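PDB 3NE8: N-acetylmuramoyl-l-alanine amidase, which probably hydrolyses, with the help of zinc, the amide bond linking N-acetylmuramic acid to L-alanine in peptidoglycan, remodelling the cell wall for division. Local coordinates for residues R66-Q71 and V178-V184; H82-D87 and S110-E115; T95-D101 and P170-F176; N154-N158 and Y218-Q222. All blocks are in the same frame, centred on the assembly; numbering follows the deposited sequence.

Contact 1 of 4, residues R66-Q71 and V178-V184; sequences RVKKAQ and VLKAPDV
Gln71 NE2 gives a nearly straight hydrogen bond to Asp183 OD2, 2.9 Å long with 177° at the hydrogen, and this bond fastens the last turn of a helix to the loop beside it. The acceptor lies in the amide plane of Gln71 and is approached on its syn side, somewhat out of the carboxylate plane; the two flat groups stand 74° apart. With CG of Asp183 tucked between its own backbone N and carbonyl carbon (chi1 57°), the carboxylate swings across to the extended glutamine. A water donates to Asp183 OD1 at 2.9 Å and, more weakly, to Gln71 O, so each carboxylate oxygen has its own link to Gln71. The same NE2 also sits 3.6 Å from Pro182 CD.

One turn earlier the contact becomes apolar, and Val67 divides its work between two methyls. Val67 CG1 rests 3.8 Å from Ala181 CB. Val67 CG2 lies 3.4 Å from Val178 O. Arg66 adds only its aliphatic part, CB being 4.2 Å from Val178 CG2; its guanidinium leads away to a salt bridge with Asp10. Beneath, Ala70, Val178 and Val184 all meet Phe78 of strand 77-82. This is the layering of an alpha/beta fold, in which helix 63-72 and the loop preceding strand 186-190 cover part of one face of the central mixed sheet.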
loop_
_atom_site.group_PDB
_atom_site.type_symbol
_atom_site.label_atom_id
_atom_site.label_comp_id
_atom_site.label_asym_id
_atom_site.label_seq_id
_atom_site.Cartn_x
_atom_site.Cartn_y
_atom_site.Cartn_z
ATOM N N ARG A 66 -17.305 -13.311 14.958
ATOM C CA ARG A 66 -16.138 -12.439 15.049
ATOM C C ARG A 66 -16.140 -11.435 13.890
ATOM O O ARG A 66 -15.912 -10.238 14.088
ATOM C CB ARG A 66 -14.870 -13.295 15.070
ATOM C CG ARG A 66 -14.829 -14.256 16.264
ATOM C CD ARG A 66 -13.785 -15.332 16.075
ATOM N NE ARG A 66 -13.896 -16.404 17.063
ATOM C CZ ARG A 66 -13.106 -16.540 18.125
ATOM N NH1 ARG A 66 -12.141 -15.656 18.371
ATOM N NH2 ARG A 66 -13.297 -17.555 18.962
ATOM N N VAL A 67 -16.430 -11.924 12.689
ATOM C CA VAL A 67 -16.517 -11.053 11.509
ATOM C C VAL A 67 -17.635 -10.027 11.682
ATOM O O VAL A 67 -17.452 -8.834 11.405
ATOM C CB VAL A 67 -16.726 -11.885 10.237
ATOM C CG1 VAL A 67 -16.974 -10.984 9.028
ATOM C CG2 VAL A 67 -15.522 -12.776 9.981
ATOM N N LYS A 68 -18.787 -10.474 12.161
ATOM C CA LYS A 68 -19.922 -9.584 12.368
ATOM C C LYS A 68 -19.573 -8.463 13.347
ATOM O O LYS A 68 -19.967 -7.316 13.160
ATOM C CB LYS A 68 -21.120 -10.394 12.865
ATOM C CG LYS A 68 -22.361 -9.584 13.208
ATOM C CD LYS A 68 -23.525 -10.522 13.521
ATOM C CE LYS A 68 -24.697 -9.788 14.155
ATOM N NZ LYS A 68 -24.433 -9.440 15.580
ATOM N N LYS A 69 -18.831 -8.794 14.397
ATOM C CA LYS A 69 -18.441 -7.781 15.375
ATOM C C LYS A 69 -17.553 -6.710 14.741
ATOM O O LYS A 69 -17.701 -5.526 15.037
ATOM C CB LYS A 69 -17.765 -8.428 16.588
ATOM C CG LYS A 69 -18.732 -9.208 17.479
ATOM C CD LYS A 69 -17.986 -9.956 18.582
ATOM C CE LYS A 69 -18.930 -10.723 19.506
ATOM N NZ LYS A 69 -19.919 -9.832 20.172
ATOM N N ALA A 70 -16.650 -7.112 13.856
ATOM C CA ALA A 70 -15.806 -6.152 13.159
ATOM C C ALA A 70 -16.663 -5.206 12.312
ATOM O O ALA A 70 -16.435 -3.998 12.303
ATOM C CB ALA A 70 -14.787 -6.881 12.292
ATOM N N GLN A 71 -17.639 -5.759 11.601
ATOM C CA GLN A 71 -18.519 -4.953 10.764
ATOM C C GLN A 71 -19.418 -4.039 11.589
ATOM O O GLN A 71 -19.620 -2.882 11.236
ATOM C CB GLN A 71 -19.356 -5.855 9.861
ATOM C CG GLN A 71 -18.522 -6.635 8.862
ATOM C CD GLN A 71 -19.335 -7.651 8.109
ATOM O OE1 GLN A 71 -20.094 -8.416 8.701
ATOM N NE2 GLN A 71 -19.189 -7.665 6.791
ATOM N N VAL A 178 -12.418 -16.618 9.032
ATOM C CA VAL A 178 -12.445 -15.431 9.881
ATOM C C VAL A 178 -11.990 -14.180 9.121
ATOM O O VAL A 178 -12.166 -13.058 9.612
ATOM C CB VAL A 178 -11.625 -15.635 11.176
ATOM C CG1 VAL A 178 -10.134 -15.422 10.932
ATOM C CG2 VAL A 178 -12.134 -14.712 12.280
ATOM N N LEU A 179 -11.440 -14.372 7.919
ATOM C CA LEU A 179 -10.955 -13.261 7.101
ATOM C C LEU A 179 -11.933 -12.876 5.984
ATOM O O LEU A 179 -11.554 -12.162 5.056
ATOM C CB LEU A 179 -9.576 -13.594 6.511
ATOM C CG LEU A 179 -8.464 -13.937 7.508
ATOM C CD1 LEU A 179 -7.134 -14.167 6.786
ATOM C CD2 LEU A 179 -8.331 -12.843 8.575
ATOM N N LYS A 180 -13.183 -13.324 6.088
ATOM C CA LYS A 180 -14.166 -13.167 5.014
ATOM C C LYS A 180 -14.911 -11.831 4.945
ATOM O O LYS A 180 -15.755 -11.664 4.066
ATOM C CB LYS A 180 -15.205 -14.293 5.090
ATOM C CG LYS A 180 -14.663 -15.673 4.778
ATOM C CD LYS A 180 -14.731 -15.980 3.296
ATOM C CE LYS A 180 -14.221 -17.382 3.014
ATOM N NZ LYS A 180 -14.354 -17.750 1.580
ATOM N N ALA A 181 -14.633 -10.877 5.832
ATOM C CA ALA A 181 -15.346 -9.594 5.740
ATOM C C ALA A 181 -15.096 -8.972 4.359
ATOM O O ALA A 181 -13.945 -8.751 3.985
ATOM C CB ALA A 181 -14.887 -8.634 6.828
ATOM N N PRO A 182 -16.158 -8.674 3.593
ATOM C CA PRO A 182 -15.914 -8.096 2.262
ATOM C C PRO A 182 -15.493 -6.630 2.335
ATOM O O PRO A 182 -14.950 -6.086 1.364
ATOM C CB PRO A 182 -17.286 -8.201 1.581
ATOM C CG PRO A 182 -18.267 -8.202 2.713
ATOM C CD PRO A 182 -17.579 -8.996 3.804
ATOM N N ASP A 183 -15.742 -6.013 3.489
ATOM C CA ASP A 183 -15.657 -4.564 3.661
ATOM C C ASP A 183 -14.712 -4.108 4.774
ATOM O O ASP A 183 -14.645 -2.920 5.084
ATOM C CB ASP A 183 -17.061 -3.978 3.910
ATOM C CG ASP A 183 -17.767 -4.590 5.124
ATOM O OD1 ASP A 183 -18.677 -3.918 5.665
ATOM O OD2 ASP A 183 -17.436 -5.719 5.528
ATOM N N VAL A 184 -13.988 -5.046 5.376
ATOM C CA VAL A 184 -13.026 -4.706 6.420
ATOM C C VAL A 184 -11.703 -5.397 6.116
ATOM O O VAL A 184 -11.650 -6.622 6.073
ATOM C CB VAL A 184 -13.505 -5.154 7.829
ATOM C CG1 VAL A 184 -12.489 -4.748 8.878
ATOM C CG2 VAL A 184 -14.887 -4.606 8.148
HETATM O O HOH W 1 -18.213 -2.644 8.237
#

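Contact 2 of 4, residues H82-D87 and S110-E115; sequences HADTID and SLAESE. With ZN (zinc ion), chain B.
Leu111, Glu115 and Asp84 carry most of this contact, two of them through zinc and one through plain apolar packing. The Asp84 and Glu115 side chains run toward each other and converge on the metal, their carboxylates turned 60° apart. Asp84 binds unevenly with both oxygens, OD1 at 2.1 Å and OD2 at 2.6 Å from the zinc, whereas Glu115 spends only OE2, at 2.2 Å. The glutamate chain is bent (chi2 -60°), which folds its carboxylate in toward the ion. Glu115 OE1 is left 2.9 Å from Asp84 OD1, two acceptors with no hydrogen bond between them, a closeness the shared metal probably pays for.

His82 brings ND1 to the same ion, its ring standing 83° from the Glu115 carboxylate, while Ser80 holds NE2 on the far side of the ring. One turn before Glu115, Leu111 lays CD1 3.7 Å from Asp84 CB, backing the aspartate with hydrocarbon, and the same methyl meets Ile86 CG2 at 4.1 Å. At the solvent-facing end Ser110 OG donates to the syn lone pair of Asp87 OD2 over 2.9 Å, and a water bridges Ser110 OG and Asp87 OD1.

With His13 and Glu28 completing the site, protein side chains supply six bonds to the zinc; a helix residue occupying the metal is consistent with an autoinhibited state, in which the helix would probably have to move before substrate could bind.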
loop_
_atom_site.group_PDB
_atom_site.type_symbol
_atom_site.label_atom_id
_atom_site.label_comp_id
_atom_site.label_asym_id
_atom_site.label_seq_id
_atom_site.Cartn_x
_atom_site.Cartn_y
_atom_site.Cartn_z
ATOM N N HIS A 82 -3.502 -15.571 16.643
ATOM C CA HIS A 82 -3.396 -17.018 16.807
ATOM C C HIS A 82 -2.016 -17.468 17.245
ATOM O O HIS A 82 -1.043 -16.721 17.124
ATOM C CB HIS A 82 -3.797 -17.717 15.503
ATOM C CG HIS A 82 -5.262 -17.634 15.253
ATOM N ND1 HIS A 82 -6.122 -18.655 15.590
ATOM C CD2 HIS A 82 -6.035 -16.608 14.821
ATOM C CE1 HIS A 82 -7.364 -18.274 15.338
ATOM N NE2 HIS A 82 -7.338 -17.040 14.870
ATOM N N ALA A 83 -1.958 -18.687 17.774
ATOM C CA ALA A 83 -0.704 -19.351 18.106
ATOM C C ALA A 83 -0.921 -20.857 17.957
ATOM O O ALA A 83 -1.020 -21.597 18.937
ATOM C CB ALA A 83 -0.258 -18.993 19.513
ATOM N N ASP A 84 -1.011 -21.299 16.710
ATOM C CA ASP A 84 -1.499 -22.629 16.400
ATOM C C ASP A 84 -0.442 -23.712 16.390
ATOM O O ASP A 84 0.757 -23.450 16.469
ATOM C CB ASP A 84 -2.190 -22.599 15.038
ATOM C CG ASP A 84 -3.516 -21.887 15.097
ATOM O OD1 ASP A 84 -4.418 -22.412 15.783
ATOM O OD2 ASP A 84 -3.657 -20.801 14.500
ATOM N N THR A 85 -0.912 -24.947 16.311
ATOM C CA THR A 85 -0.046 -26.071 16.008
ATOM C C THR A 85 -0.088 -26.287 14.501
ATOM O O THR A 85 -1.166 -26.270 13.904
ATOM C CB THR A 85 -0.522 -27.350 16.715
ATOM O OG1 THR A 85 -0.146 -27.298 18.095
ATOM C CG2 THR A 85 0.103 -28.581 16.076
ATOM N N ILE A 86 1.076 -26.459 13.882
ATOM C CA ILE A 86 1.123 -26.764 12.451
ATOM C C ILE A 86 1.736 -28.142 12.273
ATOM O O ILE A 86 2.316 -28.696 13.210
ATOM C CB ILE A 86 1.861 -25.692 11.604
ATOM C CG1 ILE A 86 3.168 -25.258 12.261
ATOM C CG2 ILE A 86 0.961 -24.482 11.366
ATOM C CD1 ILE A 86 3.946 -24.248 11.434
ATOM N N ASP A 87 1.594 -28.696 11.074
ATOM C CA ASP A 87 1.921 -30.097 10.837
ATOM C C ASP A 87 3.406 -30.397 11.037
ATOM O O ASP A 87 3.776 -31.474 11.507
ATOM C CB ASP A 87 1.452 -30.517 9.441
ATOM C CG ASP A 87 -0.046 -30.329 9.253
ATOM O OD1 ASP A 87 -0.761 -30.153 10.267
ATOM O OD2 ASP A 87 -0.509 -30.360 8.092
ATOM N N SER A 110 -3.451 -26.516 5.096
ATOM C CA SER A 110 -3.831 -27.395 6.191
ATOM C C SER A 110 -4.221 -26.583 7.420
ATOM O O SER A 110 -5.150 -26.941 8.141
ATOM C CB SER A 110 -2.681 -28.340 6.534
ATOM O OG SER A 110 -3.107 -29.334 7.443
ATOM N N LEU A 111 -3.502 -25.488 7.658
ATOM C CA LEU A 111 -3.801 -24.641 8.807
ATOM C C LEU A 111 -5.201 -24.044 8.703
ATOM O O LEU A 111 -5.958 -24.066 9.669
ATOM C CB LEU A 111 -2.753 -23.539 8.955
ATOM C CG LEU A 111 -2.972 -22.528 10.084
ATOM C CD1 LEU A 111 -2.982 -23.201 11.462
ATOM C CD2 LEU A 111 -1.908 -21.438 10.012
ATOM N N ALA A 112 -5.555 -23.513 7.537
ATOM C CA ALA A 112 -6.892 -22.957 7.355
ATOM C C ALA A 112 -7.975 -24.016 7.516
ATOM O O ALA A 112 -9.013 -23.755 8.113
ATOM C CB ALA A 112 -7.016 -22.266 6.004
ATOM N N GLU A 113 -7.738 -25.210 6.981
ATOM C CA GLU A 113 -8.705 -26.293 7.115
ATOM C C GLU A 113 -8.998 -26.557 8.581
ATOM O O GLU A 113 -10.157 -26.663 8.991
ATOM C CB GLU A 113 -8.182 -27.575 6.465
ATOM C CG GLU A 113 -8.139 -27.540 4.945
ATOM C CD GLU A 113 -7.424 -28.746 4.351
ATOM O OE1 GLU A 113 -7.496 -28.934 3.117
ATOM O OE2 GLU A 113 -6.792 -29.505 5.116
ATOM N N SER A 114 -7.940 -26.659 9.375
ATOM C CA SER A 114 -8.085 -26.955 10.793
ATOM C C SER A 114 -8.705 -25.793 11.562
ATOM O O SER A 114 -9.565 -25.992 12.424
ATOM C CB SER A 114 -6.731 -27.319 11.401
ATOM O OG SER A 114 -6.276 -28.561 10.903
ATOM N N GLU A 115 -8.264 -24.576 11.262
ATOM C CA GLU A 115 -8.739 -23.405 11.985
ATOM C C GLU A 115 -10.195 -23.065 11.679
ATOM O O GLU A 115 -10.892 -22.483 12.515
ATOM C CB GLU A 115 -7.809 -22.217 11.738
ATOM C CG GLU A 115 -6.482 -22.403 12.443
ATOM C CD GLU A 115 -6.697 -22.522 13.929
ATOM O OE1 GLU A 115 -6.681 -23.652 14.482
ATOM O OE2 GLU A 115 -6.953 -21.472 14.540
HETATM ZN ZN ZN B . -5.655 -20.712 16.142
HETATM O O HOH W 2 -2.806 -27.931 10.170
#

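Contact 3 of 4, residues T95-D101 and P170-F176; sequences TVYTISD and PHRYADF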
loop_
_atom_site.group_PDB
_atom_site.type_symbol
_atom_site.label_atom_id
_atom_site.label_comp_id
_atom_site.label_asym_id
_atom_site.label_seq_id
_atom_site.Cartn_x
_atom_site.Cartn_y
_atom_site.Cartn_z
ATOM N N THR A 95 4.027 -15.061 11.502
ATOM C CA THR A 95 3.492 -15.197 10.153
ATOM C C THR A 95 2.247 -14.335 10.039
ATOM O O THR A 95 1.492 -14.193 11.008
ATOM C CB THR A 95 3.045 -16.655 9.859
ATOM O OG1 THR A 95 4.006 -17.581 10.375
ATOM C CG2 THR A 95 2.885 -16.901 8.369
ATOM N N VAL A 96 2.015 -13.774 8.855
ATOM C CA VAL A 96 0.774 -13.057 8.575
ATOM C C VAL A 96 0.072 -13.712 7.398
ATOM O O VAL A 96 0.684 -13.935 6.337
ATOM C CB VAL A 96 1.000 -11.566 8.273
ATOM C CG1 VAL A 96 -0.342 -10.848 8.159
ATOM C CG2 VAL A 96 1.860 -10.919 9.339
ATOM N N TYR A 97 -1.204 -14.025 7.577
ATOM C CA TYR A 97 -2.028 -14.615 6.532
ATOM C C TYR A 97 -3.111 -13.652 6.075
ATOM O O TYR A 97 -3.732 -12.955 6.879
ATOM C CB TYR A 97 -2.712 -15.908 7.007
ATOM C CG TYR A 97 -1.759 -17.014 7.371
ATOM C CD1 TYR A 97 -1.445 -18.011 6.456
ATOM C CD2 TYR A 97 -1.173 -17.068 8.627
ATOM C CE1 TYR A 97 -0.565 -19.035 6.789
ATOM C CE2 TYR A 97 -0.297 -18.077 8.967
ATOM C CZ TYR A 97 0.009 -19.061 8.045
ATOM O OH TYR A 97 0.899 -20.077 8.360
ATOM N N THR A 98 -3.327 -13.619 4.764
ATOM C CA THR A 98 -4.486 -12.960 4.172
ATOM C C THR A 98 -5.364 -14.017 3.509
ATOM O O THR A 98 -4.945 -15.174 3.372
ATOM C CB THR A 98 -4.064 -11.896 3.147
ATOM O OG1 THR A 98 -3.081 -12.442 2.257
ATOM C CG2 THR A 98 -3.459 -10.715 3.868
ATOM N N ILE A 99 -6.566 -13.636 3.090
ATOM C CA ILE A 99 -7.498 -14.610 2.543
ATOM C C ILE A 99 -7.227 -14.872 1.064
ATOM O O ILE A 99 -6.786 -13.986 0.325
ATOM C CB ILE A 99 -8.959 -14.169 2.741
ATOM C CG1 ILE A 99 -9.905 -15.365 2.561
ATOM C CG2 ILE A 99 -9.314 -13.025 1.797
ATOM C CD1 ILE A 99 -11.330 -15.107 2.999
ATOM N N SER A 100 -7.494 -16.100 0.634
ATOM C CA SER A 100 -7.385 -16.487 -0.766
ATOM C C SER A 100 -8.127 -17.797 -0.929
ATOM O O SER A 100 -8.149 -18.619 -0.014
ATOM C CB SER A 100 -5.926 -16.694 -1.153
ATOM O OG SER A 100 -5.822 -17.105 -2.508
ATOM N N ASP A 101 -8.719 -18.010 -2.101
ATOM C CA ASP A 101 -9.381 -19.277 -2.381
ATOM C C ASP A 101 -8.338 -20.383 -2.506
ATOM O O ASP A 101 -8.567 -21.523 -2.103
ATOM C CB ASP A 101 -10.196 -19.179 -3.670
ATOM C CG ASP A 101 -11.508 -18.441 -3.478
ATOM O OD1 ASP A 101 -11.948 -18.292 -2.318
ATOM O OD2 ASP A 101 -12.106 -18.020 -4.492
ATOM N N PRO A 170 7.001 -15.134 5.155
ATOM C CA PRO A 170 6.139 -14.789 6.293
ATOM C C PRO A 170 4.783 -14.196 5.914
ATOM O O PRO A 170 3.944 -14.065 6.809
ATOM C CB PRO A 170 6.980 -13.765 7.061
ATOM C CG PRO A 170 7.783 -13.100 6.006
ATOM C CD PRO A 170 8.122 -14.189 5.006
ATOM N N HIS A 171 4.564 -13.835 4.654
ATOM C CA HIS A 171 3.217 -13.508 4.207
ATOM C C HIS A 171 2.655 -14.674 3.410
ATOM O O HIS A 171 3.124 -14.957 2.309
ATOM C CB HIS A 171 3.163 -12.223 3.377
ATOM C CG HIS A 171 1.809 -11.956 2.800
ATOM N ND1 HIS A 171 1.614 -11.474 1.523
ATOM C CD2 HIS A 171 0.574 -12.171 3.310
ATOM C CE1 HIS A 171 0.318 -11.368 1.288
ATOM N NE2 HIS A 171 -0.335 -11.785 2.360
ATOM N N ARG A 172 1.661 -15.349 3.979
ATOM C CA ARG A 172 1.022 -16.494 3.351
ATOM C C ARG A 172 -0.473 -16.239 3.208
ATOM O O ARG A 172 -0.980 -15.183 3.599
ATOM C CB ARG A 172 1.306 -17.767 4.152
ATOM C CG ARG A 172 2.793 -18.046 4.274
ATOM C CD ARG A 172 3.108 -19.368 4.936
ATOM N NE ARG A 172 4.554 -19.532 5.078
ATOM C CZ ARG A 172 5.175 -20.704 5.162
ATOM N NH1 ARG A 172 4.484 -21.835 5.111
ATOM N NH2 ARG A 172 6.494 -20.735 5.296
ATOM N N TYR A 173 -1.192 -17.193 2.630
ATOM C CA TYR A 173 -2.621 -16.996 2.416
ATOM C C TYR A 173 -3.342 -18.314 2.215
ATOM O O TYR A 173 -2.762 -19.300 1.749
ATOM C CB TYR A 173 -2.894 -16.025 1.258
ATOM C CG TYR A 173 -2.046 -16.264 0.036
ATOM C CD1 TYR A 173 -2.430 -17.174 -0.934
ATOM C CD2 TYR A 173 -0.867 -15.557 -0.155
ATOM C CE1 TYR A 173 -1.648 -17.392 -2.061
ATOM C CE2 TYR A 173 -0.081 -15.766 -1.276
ATOM C CZ TYR A 173 -0.482 -16.682 -2.219
ATOM O OH TYR A 173 0.291 -16.898 -3.341
ATOM N N ALA A 174 -4.604 -18.333 2.617
ATOM C CA ALA A 174 -5.456 -19.499 2.464
ATOM C C ALA A 174 -6.873 -19.072 2.788
ATOM O O ALA A 174 -7.115 -17.915 3.132
ATOM C CB ALA A 174 -5.004 -20.642 3.378
ATOM N N ASP A 175 -7.814 -20.003 2.678
ATOM C CA ASP A 175 -9.227 -19.674 2.781
ATOM C C ASP A 175 -9.711 -19.685 4.238
ATOM O O ASP A 175 -10.516 -20.529 4.638
ATOM C CB ASP A 175 -10.023 -20.660 1.921
ATOM C CG ASP A 175 -11.469 -20.259 1.747
ATOM O OD1 ASP A 175 -11.806 -19.069 1.912
ATOM O OD2 ASP A 175 -12.277 -21.156 1.425
ATOM N N PHE A 176 -9.208 -18.743 5.027
ATOM C CA PHE A 176 -9.604 -18.598 6.431
ATOM C C PHE A 176 -10.967 -17.907 6.539
ATOM O O PHE A 176 -11.124 -16.757 6.109
ATOM C CB PHE A 176 -8.575 -17.755 7.188
ATOM C CG PHE A 176 -7.247 -18.430 7.383
ATOM C CD1 PHE A 176 -7.041 -19.283 8.451
ATOM C CD2 PHE A 176 -6.198 -18.191 6.509
ATOM C CE1 PHE A 176 -5.809 -19.899 8.638
ATOM C CE2 PHE A 176 -4.970 -18.801 6.691
ATOM C CZ PHE A 176 -4.771 -19.650 7.752
HETATM O O HOH W 3 -11.640 -16.993 -0.083
#
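Tyr97 and Phe176 meet as an offset edge-to-face pair, the edge of Phe176 turned to the face of Tyr97, with ring centroids 5.2 Å apart and planes at 62°. Arg172 runs beside the tyrosine and points the same way, its CB 3.5 Å from Tyr97 CE1, before its guanidinium turns to Asn168 and Asp105. Tyr97 OH bonds to Tyr193.

On the reverse face Thr98 and His171 cross at about a right angle. OG1 of Thr98, set between its backbone N and carbonyl carbon (chi1 48°), shares a 2.8 Å hydrogen bond with His171 NE2, and the ring edge has Val96 O in its plane. Lys229 of the second subunit bonds to the other ring nitrogen.

The strands are parallel neighbours, 170-174 being outermost in the sheet, joined by a long connection that carries helix 106-116 against the Tyr97 side and helix 135-161 over the Val96, Thr98 and His171 face. Alternating amide bonds tie them, beginning with Val96 N to Pro170 O at 2.8 Å and Arg172 N to Val96 O at 2.9 Å. Past strand 95-99, Ser100 CB packs 3.5 Å from Tyr173 CD1. A water donates to both Asp101 OD1 and Asp175 OD1, the latter salt-bridged to Lys180.

Contact 4 of 4, residues N154-N158 and Y218-Q222; sequences NVVSN and YSIRQ
Direct hydrogen bonds between Asn154, Asn158, Ser219 and Gln222 dominate this helix pair, and Gln222 OE1 is their focus. Asn154 ND2 donates to Gln222 OE1 at 2.6 Å and Asn158 ND2 to the same oxygen at 2.8 Å, the two amides arriving from opposite faces of the glutamine's carbonyl plane. Neither approach is in that plane: the first donor is tilted from it and the second stands above it. Each asparagine nevertheless keeps the oxygen close to its own amide plane, and OE1 is gripped by donors one helical turn apart. The second hydrogen of Asn158 ND2 serves Ser219 OG, 2.9 Å away and again in the amide plane. This double duty fixes the rotation of the Asn158 amide. Asn154 reaches over with CG swung away from its backbone N (chi1 -154°), whereas Gln222 is extended beyond CG.

The axes of the two short segments approach to 9.4 Å at 134°, an oblique crossing. It joins helices 135-161 and 206-227, which pack on one face of the sheet, Val155 resting on Val96 and Ile220 on Leu77 and Ile79.

Water extends the polar seam on both flanks. One water donates to Val155 O and lies 2.8 Å from Ser219 OG; another donates to Asn158 OD1 at 2.7 Å and accepts from Gln222 NE2.

Van der Waals contact is modest. Val155 CG2 touches Ser219 CB at 3.9 Å, and Asn158 CG sits at the edge of the Tyr218 ring, with amide and ring planes 67° apart.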
loop_
_atom_site.group_PDB
_atom_site.type_symbol
_atom_site.label_atom_id
_atom_site.label_comp_id
_atom_site.label_asym_id
_atom_site.label_seq_id
_atom_site.Cartn_x
_atom_site.Cartn_y
_atom_site.Cartn_z
ATOM N N ASN A 154 3.291 -4.491 5.513
ATOM C CA ASN A 154 3.892 -3.574 6.460
ATOM C C ASN A 154 4.220 -4.254 7.783
ATOM O O ASN A 154 5.266 -3.989 8.375
ATOM C CB ASN A 154 3.015 -2.353 6.693
ATOM C CG ASN A 154 3.824 -1.151 7.135
ATOM O OD1 ASN A 154 4.923 -0.907 6.626
ATOM N ND2 ASN A 154 3.291 -0.395 8.081
ATOM N N VAL A 155 3.331 -5.130 8.239
ATOM C CA VAL A 155 3.572 -5.841 9.485
ATOM C C VAL A 155 4.860 -6.650 9.399
ATOM O O VAL A 155 5.706 -6.578 10.289
ATOM C CB VAL A 155 2.388 -6.753 9.850
ATOM C CG1 VAL A 155 2.787 -7.715 10.950
ATOM C CG2 VAL A 155 1.180 -5.918 10.295
ATOM N N VAL A 156 5.010 -7.401 8.316
ATOM C CA VAL A 156 6.214 -8.188 8.098
ATOM C C VAL A 156 7.457 -7.301 8.067
ATOM O O VAL A 156 8.452 -7.601 8.718
ATOM C CB VAL A 156 6.111 -8.991 6.788
ATOM C CG1 VAL A 156 7.482 -9.511 6.368
ATOM C CG2 VAL A 156 5.100 -10.121 6.939
ATOM N N SER A 157 7.385 -6.201 7.326
ATOM C CA SER A 157 8.514 -5.276 7.226
ATOM C C SER A 157 8.953 -4.775 8.603
ATOM O O SER A 157 10.138 -4.775 8.925
ATOM C CB SER A 157 8.139 -4.089 6.334
ATOM O OG SER A 157 9.213 -3.165 6.234
ATOM N N ASN A 158 8.000 -4.341 9.417
ATOM C CA ASN A 158 8.334 -3.793 10.727
ATOM C C ASN A 158 8.753 -4.840 11.754
ATOM O O ASN A 158 9.600 -4.570 12.601
ATOM C CB ASN A 158 7.201 -2.916 11.255
ATOM C CG ASN A 158 7.116 -1.600 10.521
ATOM O OD1 ASN A 158 8.142 -0.982 10.222
ATOM N ND2 ASN A 158 5.908 -1.166 10.221
ATOM N N TYR A 218 2.812 0.001 15.758
ATOM C CA TYR A 218 3.472 0.929 14.851
ATOM C C TYR A 218 2.985 0.711 13.420
ATOM O O TYR A 218 2.691 1.676 12.701
ATOM C CB TYR A 218 4.991 0.761 14.952
ATOM C CG TYR A 218 5.779 1.693 14.058
ATOM C CD1 TYR A 218 5.849 3.053 14.326
ATOM C CD2 TYR A 218 6.453 1.210 12.949
ATOM C CE1 TYR A 218 6.574 3.909 13.505
ATOM C CE2 TYR A 218 7.187 2.059 12.124
ATOM C CZ TYR A 218 7.236 3.400 12.409
ATOM O OH TYR A 218 7.966 4.226 11.581
ATOM N N SER A 219 2.897 -0.545 13.000
ATOM C CA SER A 219 2.392 -0.854 11.670
ATOM C C SER A 219 0.979 -0.340 11.480
ATOM O O SER A 219 0.636 0.163 10.410
ATOM C CB SER A 219 2.429 -2.354 11.393
ATOM O OG SER A 219 3.774 -2.801 11.361
ATOM N N ILE A 220 0.149 -0.485 12.513
ATOM C CA ILE A 220 -1.219 0.019 12.460
ATOM C C ILE A 220 -1.255 1.534 12.304
ATOM O O ILE A 220 -2.031 2.069 11.500
ATOM C CB ILE A 220 -2.035 -0.438 13.689
ATOM C CG1 ILE A 220 -2.254 -1.952 13.621
ATOM C CG2 ILE A 220 -3.361 0.323 13.763
ATOM C CD1 ILE A 220 -2.805 -2.547 14.908
ATOM N N ARG A 221 -0.421 2.248 13.043
ATOM C CA ARG A 221 -0.339 3.700 12.904
ATOM C C ARG A 221 0.043 4.110 11.479
ATOM O O ARG A 221 -0.514 5.059 10.916
ATOM C CB ARG A 221 0.659 4.274 13.910
ATOM C CG ARG A 221 0.312 3.966 15.361
ATOM C CD ARG A 221 -0.611 5.015 15.965
ATOM N NE ARG A 221 -1.900 5.092 15.284
ATOM C CZ ARG A 221 -2.467 6.228 14.893
ATOM N NH1 ARG A 221 -1.859 7.386 15.115
ATOM N NH2 ARG A 221 -3.643 6.208 14.283
ATOM N N GLN A 222 1.002 3.400 10.889
ATOM C CA GLN A 222 1.410 3.702 9.517
ATOM C C GLN A 222 0.269 3.424 8.542
ATOM O O GLN A 222 0.024 4.191 7.616
ATOM C CB GLN A 222 2.634 2.874 9.144
ATOM C CG GLN A 222 3.909 3.303 9.849
ATOM C CD GLN A 222 5.104 2.513 9.378
ATOM O OE1 GLN A 222 5.013 1.308 9.150
ATOM N NE2 GLN A 222 6.240 3.192 9.219
HETATM O O HOH W 4 4.786 -5.017 12.698
HETATM O O HOH W 5 8.553 1.253 8.719
#

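Overall arrangement
Contact 2 supplies three of the five zinc-binding residues, and contact 3 stands next to it, their centres about 11 Å apart: Leu111 and Ala112 pack on Tyr97, Ala174 and Phe176, placing the zinc-binding helix against the sheet. Phe176 comes within about 8 Å of the zinc. Contact 1 joins contact 3 through the Lys180-Asp175 salt bridge and Ile99, and its Arg66 lies about 9 Å from the metal; contacts 1 and 2 do not touch. Contact 4 lies on the opposite side of the chain's centre from contact 2, about 24 Å between centres, yet it reaches contact 3 where Val155 and Val156 pack on Val96 and Val156 on Pro170.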